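Local atomic coordinates of diacylglycerol lipase (Aspergillus oryzae, PDB entry 5XK2), a protein that probably hydrolyses the ester bonds of mono- and diacylglycerols, as a fungal lipase of the class 3 family with the alpha/beta-hydrolase fold. Residues L61-D66 / V86-S91; L118-A123 / H152-A157; A177-R182 / H266-Y271. One frame throughout, in Å; residues are numbered along the deposited sequence.

Overall arrangement
Contacts 1, 2 and 3 follow one another along the chain and step across an alpha/beta-hydrolase core. Contact 1 (61-66 with 86-91) joins strands 58-65 and 83-89 of the mixed sheet across the strand between them, 71-78. Contact 2 (118-123 with 152-157) joins helices 118-138 and 154-168 and touches contact 1, centres about 10 Å apart, where Leu154 packs on Gly90 and Ser91. Contact 3 (177-182 with 266-271) brings the end of strand 173-178 to a loop after strand 240-243, its centre about 13 Å from that of contact 2 and about 18 Å from that of contact 1. Ser153 and His268, hydrogen-bonded to each other, link contacts 2 and 3 in the probable catalytic centre.

Contact 1 (L61-D66 / V86-S91); sequences LSFSDD and VAFRGS
Phe63 and Phe88 meet across the sheet of the alpha/beta-hydrolase fold, reaching past strand 71-78, which lies between strands 58-65 and 83-89 and is antiparallel to both. Their CA atoms are 9.2 Å apart, so the side chains make the direct contact. The rings are inclined at 52°, with centroids 5.8 Å apart, and Phe88 CD1 comes to the edge of the Phe63 ring, 4.0 Å from Phe63 CE1. Phe63 CZ also lies 3.7 Å from Ala87 O. Phe63 CG sits between its backbone N and carbonyl carbon (chi1 48°), a torsion that carries the ring across the neighbouring strand toward Phe88. Both phenylalanines are buried: helix 118-138 packs on Phe63 through Val127, Arg130 and Ile131, and helix 154-168 on Phe88 through Ile158, Ala159 and Ala162.

Farther along the strands, polar groups are joined through water. One water accepts from Arg89 NH1, lying in the guanidinium plane, donates to Asp66 OD1 and also bonds Ser64 OG; a second accepts from Arg89 NH2. The charged atoms are not in contact, Asp66 OD1 being 5.3 Å from Arg89 NH2, and water bridges them. The guanidinium is steadied by Asp70 O and a cation-pi contact with Tyr34, while Arg89 NE donates to Gly90 O at 2.8 Å, with an N-H...O angle of 165°.

Contact 2 (L118-A123 / H152-A157); sequences LGFWTA and HSLGAA
Phe120, near the start of helix 118-138, packs against Leu154 and Ala157 in the first turn of helix 154-168, directly after the probable nucleophile elbow of this alpha/beta-hydrolase. The elbow follows the GxSxG pattern, with Ser153 in the strained turn between strand and helix.

The CH-pi interaction is almost exactly centred: Ala157 CB stands 3.4 Å from the centroid of the Phe120 ring, 3° off its normal. The methyl therefore lies at nearly equal distance from all six ring carbons. Phe120 CG is anti to the carbonyl carbon (chi1 -63°), which sends the ring toward helix 154-168 and under this methyl.

Apolar packing at the ring edge comes from Leu154, whose CG is 3.8 Å from Phe120 CE1; the two side chains run roughly at right angles. The Trp97 ring meets the Phe120 ring, and Trp97 also touches the Leu154 side chain; Leu161 of helix 154-168 adds to the cover of Phe120, so the Phe120 ring is packed among apolar groups.

Polar bonds lie away from this ring. Ser153 OG bonds His268 NE2, consistent with a serine nucleophile and its histidine. In helix 118-138, Leu118 O accepts from Thr122 N and from Thr122 OG1, each 2.8 Å away, and the two donors approach from opposite faces of the carbonyl plane.

Contact 3 (A177-R182 / H266-Y271); sequences AYAAPR and HSHVWY
Beyond the end of strand 173-178 the backbone turns at Ala179, whose phi/psi of 67/35° is left-handed, and its CA comes 6.5 Å from that of His268 in the facing loop. The turn directs Ala179 CB toward that loop, where it meets two aromatic rings. Over one face of Tyr271 it makes a CH-pi contact, 3.6 Å from the ring centroid and displaced toward the hydroxyl end; Ala179 CB to Tyr271 CZ is 3.2 Å, a tight approach. Tyr178 adds a looser apolar contact, its CB 4.2 Å from Tyr271 CD2.

His268 comes from another direction. With chi1 at -171° the imidazole of His268 reaches back to the strand end, where His268 CE1 lies 3.5 Å from Ala179 O, with that oxygen at the ring edge and in its plane. The site matches the Ser-His-Asp triad of alpha/beta-hydrolases, in which Ser153, His268 and Asp206 would form the charge relay, and His268 ND1 bonds Asp206 OD2. Tyr271 OH bonds the same carboxylate oxygen, and so probably helps to position the acid of the relay. Away from this site, Tyr178 OH bonds Phe18 O and its ring stacks on Phe201.

Contact 1 (L61-D66 / V86-S91)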
loop_
_atom_site.group_PDB
_atom_site.type_symbol
_atom_site.label_atom_id
_atom_site.label_comp_id
_atom_site.label_asym_id
_atom_site.label_seq_id
_atom_site.Cartn_x
_atom_site.Cartn_y
_atom_site.Cartn_z
ATOM N N LEU A 61 -11.326 17.855 -20.990
ATOM C CA LEU A 61 -12.052 16.639 -20.641
ATOM C C LEU A 61 -11.427 15.995 -19.424
ATOM O O LEU A 61 -10.220 15.987 -19.297
ATOM C CB LEU A 61 -12.043 15.640 -21.812
ATOM C CG LEU A 61 -12.772 14.310 -21.552
ATOM C CD1 LEU A 61 -14.241 14.535 -21.225
ATOM C CD2 LEU A 61 -12.638 13.386 -22.734
ATOM N N SER A 62 -12.253 15.484 -18.523
ATOM C CA SER A 62 -11.741 14.695 -17.412
ATOM C C SER A 62 -12.335 13.291 -17.520
ATOM O O SER A 62 -13.369 13.072 -18.186
ATOM C CB SER A 62 -12.091 15.335 -16.067
ATOM O OG SER A 62 -13.502 15.265 -15.861
ATOM N N PHE A 63 -11.677 12.341 -16.879
ATOM C CA PHE A 63 -12.131 10.959 -16.893
ATOM C C PHE A 63 -11.788 10.275 -15.589
ATOM O O PHE A 63 -10.772 10.564 -14.948
ATOM C CB PHE A 63 -11.524 10.190 -18.083
ATOM C CG PHE A 63 -10.037 10.375 -18.238
ATOM C CD1 PHE A 63 -9.149 9.540 -17.584
ATOM C CD2 PHE A 63 -9.536 11.362 -19.082
ATOM C CE1 PHE A 63 -7.781 9.714 -17.730
ATOM C CE2 PHE A 63 -8.184 11.545 -19.236
ATOM C CZ PHE A 63 -7.300 10.725 -18.560
ATOM N N SER A 64 -12.697 9.423 -15.142
ATOM C CA SER A 64 -12.470 8.664 -13.926
ATOM C C SER A 64 -13.121 7.294 -14.076
ATOM O O SER A 64 -14.310 7.213 -14.399
ATOM C CB SER A 64 -13.029 9.429 -12.729
ATOM O OG SER A 64 -12.687 8.812 -11.504
ATOM N N ASP A 65 -12.363 6.225 -13.870
ATOM C CA ASP A 65 -12.944 4.882 -13.894
ATOM C C ASP A 65 -12.835 4.259 -12.519
ATOM O O ASP A 65 -11.766 3.791 -12.137
ATOM C CB ASP A 65 -12.226 4.016 -14.929
ATOM C CG ASP A 65 -12.638 2.552 -14.873
ATOM O OD1 ASP A 65 -13.722 2.241 -14.346
ATOM O OD2 ASP A 65 -11.858 1.710 -15.363
ATOM N N ASP A 66 -13.957 4.214 -11.806
ATOM C CA ASP A 66 -14.012 3.676 -10.448
ATOM C C ASP A 66 -14.486 2.235 -10.482
ATOM O O ASP A 66 -14.674 1.610 -9.446
ATOM C CB ASP A 66 -14.952 4.504 -9.561
ATOM C CG ASP A 66 -14.298 5.768 -9.023
ATOM O OD1 ASP A 66 -13.053 5.870 -9.067
ATOM O OD2 ASP A 66 -15.031 6.660 -8.546
ATOM N N VAL A 86 -2.062 15.528 -21.552
ATOM C CA VAL A 86 -2.840 14.344 -21.232
ATOM C C VAL A 86 -2.210 13.755 -19.973
ATOM O O VAL A 86 -1.071 13.299 -20.014
ATOM C CB VAL A 86 -2.812 13.310 -22.388
ATOM C CG1 VAL A 86 -3.689 12.101 -22.039
ATOM C CG2 VAL A 86 -3.255 13.962 -23.704
ATOM N N ALA A 87 -2.933 13.778 -18.858
ATOM C CA ALA A 87 -2.333 13.406 -17.589
ATOM C C ALA A 87 -3.111 12.272 -16.952
ATOM O O ALA A 87 -4.350 12.281 -16.959
ATOM C CB ALA A 87 -2.284 14.621 -16.656
ATOM N N PHE A 88 -2.394 11.310 -16.379
ATOM C CA PHE A 88 -3.020 10.128 -15.781
ATOM C C PHE A 88 -2.675 9.921 -14.318
ATOM O O PHE A 88 -1.520 10.066 -13.923
ATOM C CB PHE A 88 -2.595 8.846 -16.496
ATOM C CG PHE A 88 -2.915 8.810 -17.945
ATOM C CD1 PHE A 88 -4.136 8.292 -18.397
ATOM C CD2 PHE A 88 -1.979 9.232 -18.877
ATOM C CE1 PHE A 88 -4.406 8.224 -19.759
ATOM C CE2 PHE A 88 -2.252 9.187 -20.246
ATOM C CZ PHE A 88 -3.477 8.673 -20.686
ATOM N N ARG A 89 -3.687 9.497 -13.564
ATOM C CA ARG A 89 -3.529 8.963 -12.222
ATOM C C ARG A 89 -3.892 7.490 -12.296
ATOM O O ARG A 89 -4.961 7.133 -12.813
ATOM C CB ARG A 89 -4.446 9.671 -11.216
ATOM C CG ARG A 89 -4.101 9.371 -9.768
ATOM C CD ARG A 89 -5.365 9.239 -8.916
ATOM N NE ARG A 89 -6.025 7.979 -9.259
ATOM C CZ ARG A 89 -7.333 7.768 -9.216
ATOM N NH1 ARG A 89 -8.159 8.736 -8.825
ATOM N NH2 ARG A 89 -7.815 6.583 -9.570
ATOM N N GLY A 90 -3.015 6.634 -11.790
ATOM C CA GLY A 90 -3.342 5.223 -11.726
ATOM C C GLY A 90 -3.940 4.890 -10.371
ATOM O O GLY A 90 -4.334 5.771 -9.605
ATOM N N SER A 91 -4.007 3.603 -10.069
ATOM C CA SER A 91 -4.539 3.161 -8.798
ATOM C C SER A 91 -3.651 3.620 -7.641
ATOM O O SER A 91 -2.406 3.547 -7.710
ATOM C CB SER A 91 -4.668 1.637 -8.787
ATOM O OG SER A 91 -5.274 1.210 -7.583
HETATM O O HOH W 1 -10.963 8.145 -9.367
HETATM O O HOH W 2 -10.899 6.111 -10.302
#

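Contact 2 (L118-A123 / H152-A157)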
loop_
_atom_site.group_PDB
_atom_site.type_symbol
_atom_site.label_atom_id
_atom_site.label_comp_id
_atom_site.label_asym_id
_atom_site.label_seq_id
_atom_site.Cartn_x
_atom_site.Cartn_y
_atom_site.Cartn_z
ATOM N N LEU A 118 -0.569 -5.980 -18.878
ATOM C CA LEU A 118 -1.994 -6.024 -19.208
ATOM C C LEU A 118 -2.811 -4.966 -18.473
ATOM O O LEU A 118 -3.661 -4.295 -19.071
ATOM C CB LEU A 118 -2.568 -7.410 -18.894
ATOM C CG LEU A 118 -4.095 -7.515 -19.044
ATOM C CD1 LEU A 118 -4.526 -7.334 -20.480
ATOM C CD2 LEU A 118 -4.574 -8.846 -18.491
ATOM N N GLY A 119 -2.548 -4.810 -17.181
ATOM C CA GLY A 119 -3.325 -3.872 -16.383
ATOM C C GLY A 119 -3.208 -2.449 -16.901
ATOM O O GLY A 119 -4.212 -1.735 -17.059
ATOM N N PHE A 120 -1.978 -2.012 -17.143
ATOM C CA PHE A 120 -1.748 -0.635 -17.583
ATOM C C PHE A 120 -2.255 -0.428 -19.007
ATOM O O PHE A 120 -2.800 0.640 -19.340
ATOM C CB PHE A 120 -0.260 -0.279 -17.510
ATOM C CG PHE A 120 0.314 -0.318 -16.127
ATOM C CD1 PHE A 120 -0.328 0.321 -15.066
ATOM C CD2 PHE A 120 1.506 -0.977 -15.885
ATOM C CE1 PHE A 120 0.225 0.278 -13.783
ATOM C CE2 PHE A 120 2.060 -1.021 -14.619
ATOM C CZ PHE A 120 1.412 -0.399 -13.562
ATOM N N TRP A 121 -2.087 -1.443 -19.854
ATOM C CA TRP A 121 -2.561 -1.318 -21.231
ATOM C C TRP A 121 -4.087 -1.231 -21.230
ATOM O O TRP A 121 -4.668 -0.438 -21.961
ATOM C CB TRP A 121 -2.093 -2.495 -22.099
ATOM C CG TRP A 121 -2.566 -2.364 -23.542
ATOM C CD1 TRP A 121 -3.497 -3.135 -24.178
ATOM C CD2 TRP A 121 -2.137 -1.387 -24.497
ATOM N NE1 TRP A 121 -3.658 -2.704 -25.484
ATOM C CE2 TRP A 121 -2.834 -1.634 -25.698
ATOM C CE3 TRP A 121 -1.213 -0.336 -24.459
ATOM C CZ2 TRP A 121 -2.646 -0.854 -26.841
ATOM C CZ3 TRP A 121 -1.026 0.434 -25.593
ATOM C CH2 TRP A 121 -1.737 0.170 -26.773
ATOM N N THR A 122 -4.721 -2.048 -20.396
ATOM C CA THR A 122 -6.185 -2.012 -20.251
ATOM C C THR A 122 -6.673 -0.631 -19.794
ATOM O O THR A 122 -7.647 -0.095 -20.346
ATOM C CB THR A 122 -6.664 -3.095 -19.268
ATOM O OG1 THR A 122 -6.326 -4.386 -19.800
ATOM C CG2 THR A 122 -8.185 -3.006 -19.068
ATOM N N ALA A 123 -5.973 -0.047 -18.825
ATOM C CA ALA A 123 -6.333 1.272 -18.315
ATOM C C ALA A 123 -6.325 2.314 -19.437
ATOM O O ALA A 123 -7.244 3.124 -19.549
ATOM C CB ALA A 123 -5.391 1.683 -17.193
ATOM N N HIS A 152 2.460 10.262 -12.633
ATOM C CA HIS A 152 3.344 9.853 -11.549
ATOM C C HIS A 152 2.906 8.468 -11.080
ATOM O O HIS A 152 1.709 8.151 -11.152
ATOM C CB HIS A 152 3.292 10.891 -10.396
ATOM C CG HIS A 152 3.935 10.426 -9.123
ATOM N ND1 HIS A 152 3.203 9.976 -8.044
ATOM C CD2 HIS A 152 5.238 10.317 -8.764
ATOM C CE1 HIS A 152 4.028 9.613 -7.076
ATOM N NE2 HIS A 152 5.268 9.796 -7.492
ATOM N N SER A 153 3.854 7.656 -10.602
ATOM C CA SER A 153 3.528 6.357 -10.009
ATOM C C SER A 153 2.832 5.470 -11.053
ATOM O O SER A 153 3.254 5.417 -12.212
ATOM C CB SER A 153 2.644 6.561 -8.755
ATOM O OG SER A 153 2.416 5.352 -8.040
ATOM N N LEU A 154 1.757 4.787 -10.668
ATOM C CA LEU A 154 1.089 3.903 -11.637
ATOM C C LEU A 154 0.534 4.714 -12.817
ATOM O O LEU A 154 0.469 4.218 -13.937
ATOM C CB LEU A 154 -0.031 3.100 -10.956
ATOM C CG LEU A 154 0.415 1.803 -10.259
ATOM C CD1 LEU A 154 1.543 2.008 -9.275
ATOM C CD2 LEU A 154 -0.781 1.114 -9.580
ATOM N N GLY A 155 0.141 5.960 -12.566
ATOM C CA GLY A 155 -0.262 6.852 -13.643
ATOM C C GLY A 155 0.841 7.084 -14.666
ATOM O O GLY A 155 0.555 7.266 -15.843
ATOM N N ALA A 156 2.092 7.102 -14.218
ATOM C CA ALA A 156 3.234 7.243 -15.131
ATOM C C ALA A 156 3.386 6.009 -16.021
ATOM O O ALA A 156 3.857 6.115 -17.149
ATOM C CB ALA A 156 4.512 7.474 -14.346
ATOM N N ALA A 157 3.009 4.845 -15.506
ATOM C CA ALA A 157 3.017 3.634 -16.326
ATOM C C ALA A 157 1.973 3.740 -17.440
ATOM O O ALA A 157 2.237 3.451 -18.612
ATOM C CB ALA A 157 2.759 2.420 -15.456
#

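Contact 3 (A177-R182 / H266-Y271)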
loop_
_atom_site.group_PDB
_atom_site.type_symbol
_atom_site.label_atom_id
_atom_site.label_comp_id
_atom_site.label_asym_id
_atom_site.label_seq_id
_atom_site.Cartn_x
_atom_site.Cartn_y
_atom_site.Cartn_z
ATOM N N ALA A 177 7.359 10.606 -17.322
ATOM C CA ALA A 177 6.884 9.484 -16.520
ATOM C C ALA A 177 7.620 9.456 -15.196
ATOM O O ALA A 177 8.681 8.859 -15.078
ATOM C CB ALA A 177 7.099 8.184 -17.285
ATOM N N TYR A 178 6.997 10.021 -14.174
ATOM C CA TYR A 178 7.681 10.182 -12.889
ATOM C C TYR A 178 7.412 8.960 -12.038
ATOM O O TYR A 178 6.266 8.676 -11.748
ATOM C CB TYR A 178 7.182 11.446 -12.178
ATOM C CG TYR A 178 7.468 12.727 -12.930
ATOM C CD1 TYR A 178 8.680 13.401 -12.743
ATOM C CD2 TYR A 178 6.531 13.270 -13.818
ATOM C CE1 TYR A 178 8.968 14.583 -13.436
ATOM C CE2 TYR A 178 6.798 14.453 -14.499
ATOM C CZ TYR A 178 8.019 15.099 -14.312
ATOM O OH TYR A 178 8.270 16.273 -14.999
ATOM N N ALA A 179 8.463 8.242 -11.642
ATOM C CA ALA A 179 8.326 7.109 -10.715
ATOM C C ALA A 179 7.569 5.946 -11.335
ATOM O O ALA A 179 6.832 5.245 -10.655
ATOM C CB ALA A 179 7.614 7.544 -9.406
ATOM N N ALA A 180 7.760 5.729 -12.630
ATOM C CA ALA A 180 6.987 4.715 -13.331
ATOM C C ALA A 180 7.467 3.301 -13.050
ATOM O O ALA A 180 8.673 3.023 -13.095
ATOM C CB ALA A 180 7.051 4.963 -14.847
ATOM N N PRO A 181 6.521 2.397 -12.817
ATOM C CA PRO A 181 6.742 0.956 -12.993
ATOM C C PRO A 181 7.196 0.630 -14.415
ATOM O O PRO A 181 6.965 1.417 -15.328
ATOM C CB PRO A 181 5.355 0.347 -12.763
ATOM C CG PRO A 181 4.575 1.384 -11.993
ATOM C CD PRO A 181 5.138 2.726 -12.411
ATOM N N ARG A 182 7.793 -0.546 -14.602
ATOM C CA ARG A 182 8.004 -1.085 -15.955
ATOM C C ARG A 182 6.655 -1.386 -16.625
ATOM O O ARG A 182 5.674 -1.716 -15.930
ATOM C CB ARG A 182 8.842 -2.354 -15.901
ATOM C CG ARG A 182 10.239 -2.125 -15.360
ATOM C CD ARG A 182 11.075 -3.390 -15.461
ATOM N NE ARG A 182 12.439 -3.148 -14.970
ATOM C CZ ARG A 182 12.884 -3.482 -13.763
ATOM N NH1 ARG A 182 12.086 -4.098 -12.887
ATOM N NH2 ARG A 182 14.153 -3.206 -13.431
ATOM N N HIS A 266 8.858 5.943 1.037
ATOM C CA HIS A 266 8.948 7.400 1.156
ATOM C C HIS A 266 9.554 8.022 -0.113
ATOM O O HIS A 266 9.147 9.099 -0.533
ATOM C CB HIS A 266 9.784 7.783 2.385
ATOM C CG HIS A 266 11.220 7.376 2.288
ATOM N ND1 HIS A 266 12.210 8.232 1.846
ATOM C CD2 HIS A 266 11.829 6.186 2.523
ATOM C CE1 HIS A 266 13.372 7.595 1.844
ATOM N NE2 HIS A 266 13.169 6.356 2.251
ATOM N N SER A 267 10.502 7.319 -0.730
ATOM C CA SER A 267 11.184 7.832 -1.929
ATOM C C SER A 267 10.220 7.998 -3.099
ATOM O O SER A 267 10.439 8.813 -3.989
ATOM C CB SER A 267 12.327 6.901 -2.338
ATOM O OG SER A 267 13.333 6.920 -1.321
ATOM N N HIS A 268 9.140 7.220 -3.085
ATOM C CA HIS A 268 8.196 7.215 -4.203
ATOM C C HIS A 268 7.409 8.509 -4.332
ATOM O O HIS A 268 6.946 8.828 -5.430
ATOM C CB HIS A 268 7.196 6.044 -4.051
ATOM C CG HIS A 268 6.315 5.830 -5.244
ATOM N ND1 HIS A 268 6.814 5.559 -6.502
ATOM C CD2 HIS A 268 4.964 5.779 -5.356
ATOM C CE1 HIS A 268 5.806 5.376 -7.342
ATOM N NE2 HIS A 268 4.673 5.502 -6.670
ATOM N N VAL A 269 7.196 9.220 -3.223
ATOM C CA VAL A 269 6.293 10.357 -3.279
ATOM C C VAL A 269 7.007 11.685 -3.456
ATOM O O VAL A 269 6.339 12.703 -3.612
ATOM C CB VAL A 269 5.374 10.409 -2.032
ATOM C CG1 VAL A 269 4.692 9.060 -1.859
ATOM C CG2 VAL A 269 6.173 10.753 -0.778
ATOM N N TRP A 270 8.347 11.672 -3.475
ATOM C CA TRP A 270 9.094 12.916 -3.640
ATOM C C TRP A 270 9.839 12.900 -4.974
ATOM O O TRP A 270 10.963 12.406 -5.049
ATOM C CB TRP A 270 10.100 13.081 -2.477
ATOM C CG TRP A 270 9.431 13.202 -1.144
ATOM C CD1 TRP A 270 9.257 12.217 -0.218
ATOM C CD2 TRP A 270 8.814 14.385 -0.595
ATOM N NE1 TRP A 270 8.568 12.712 0.880
ATOM C CE2 TRP A 270 8.287 14.033 0.665
ATOM C CE3 TRP A 270 8.647 15.690 -1.058
ATOM C CZ2 TRP A 270 7.607 14.953 1.474
ATOM C CZ3 TRP A 270 7.981 16.611 -0.233
ATOM C CH2 TRP A 270 7.473 16.229 1.007
ATOM N N TYR A 271 9.221 13.497 -5.995
ATOM C CA TYR A 271 9.841 13.644 -7.314
ATOM C C TYR A 271 9.754 15.122 -7.617
ATOM O O TYR A 271 8.778 15.599 -8.179
ATOM C CB TYR A 271 9.084 12.781 -8.350
ATOM C CG TYR A 271 9.538 11.341 -8.356
ATOM C CD1 TYR A 271 9.207 10.470 -7.309
ATOM C CD2 TYR A 271 10.330 10.858 -9.387
ATOM C CE1 TYR A 271 9.658 9.139 -7.309
ATOM C CE2 TYR A 271 10.776 9.531 -9.401
ATOM C CZ TYR A 271 10.446 8.687 -8.357
ATOM O OH TYR A 271 10.900 7.389 -8.383
#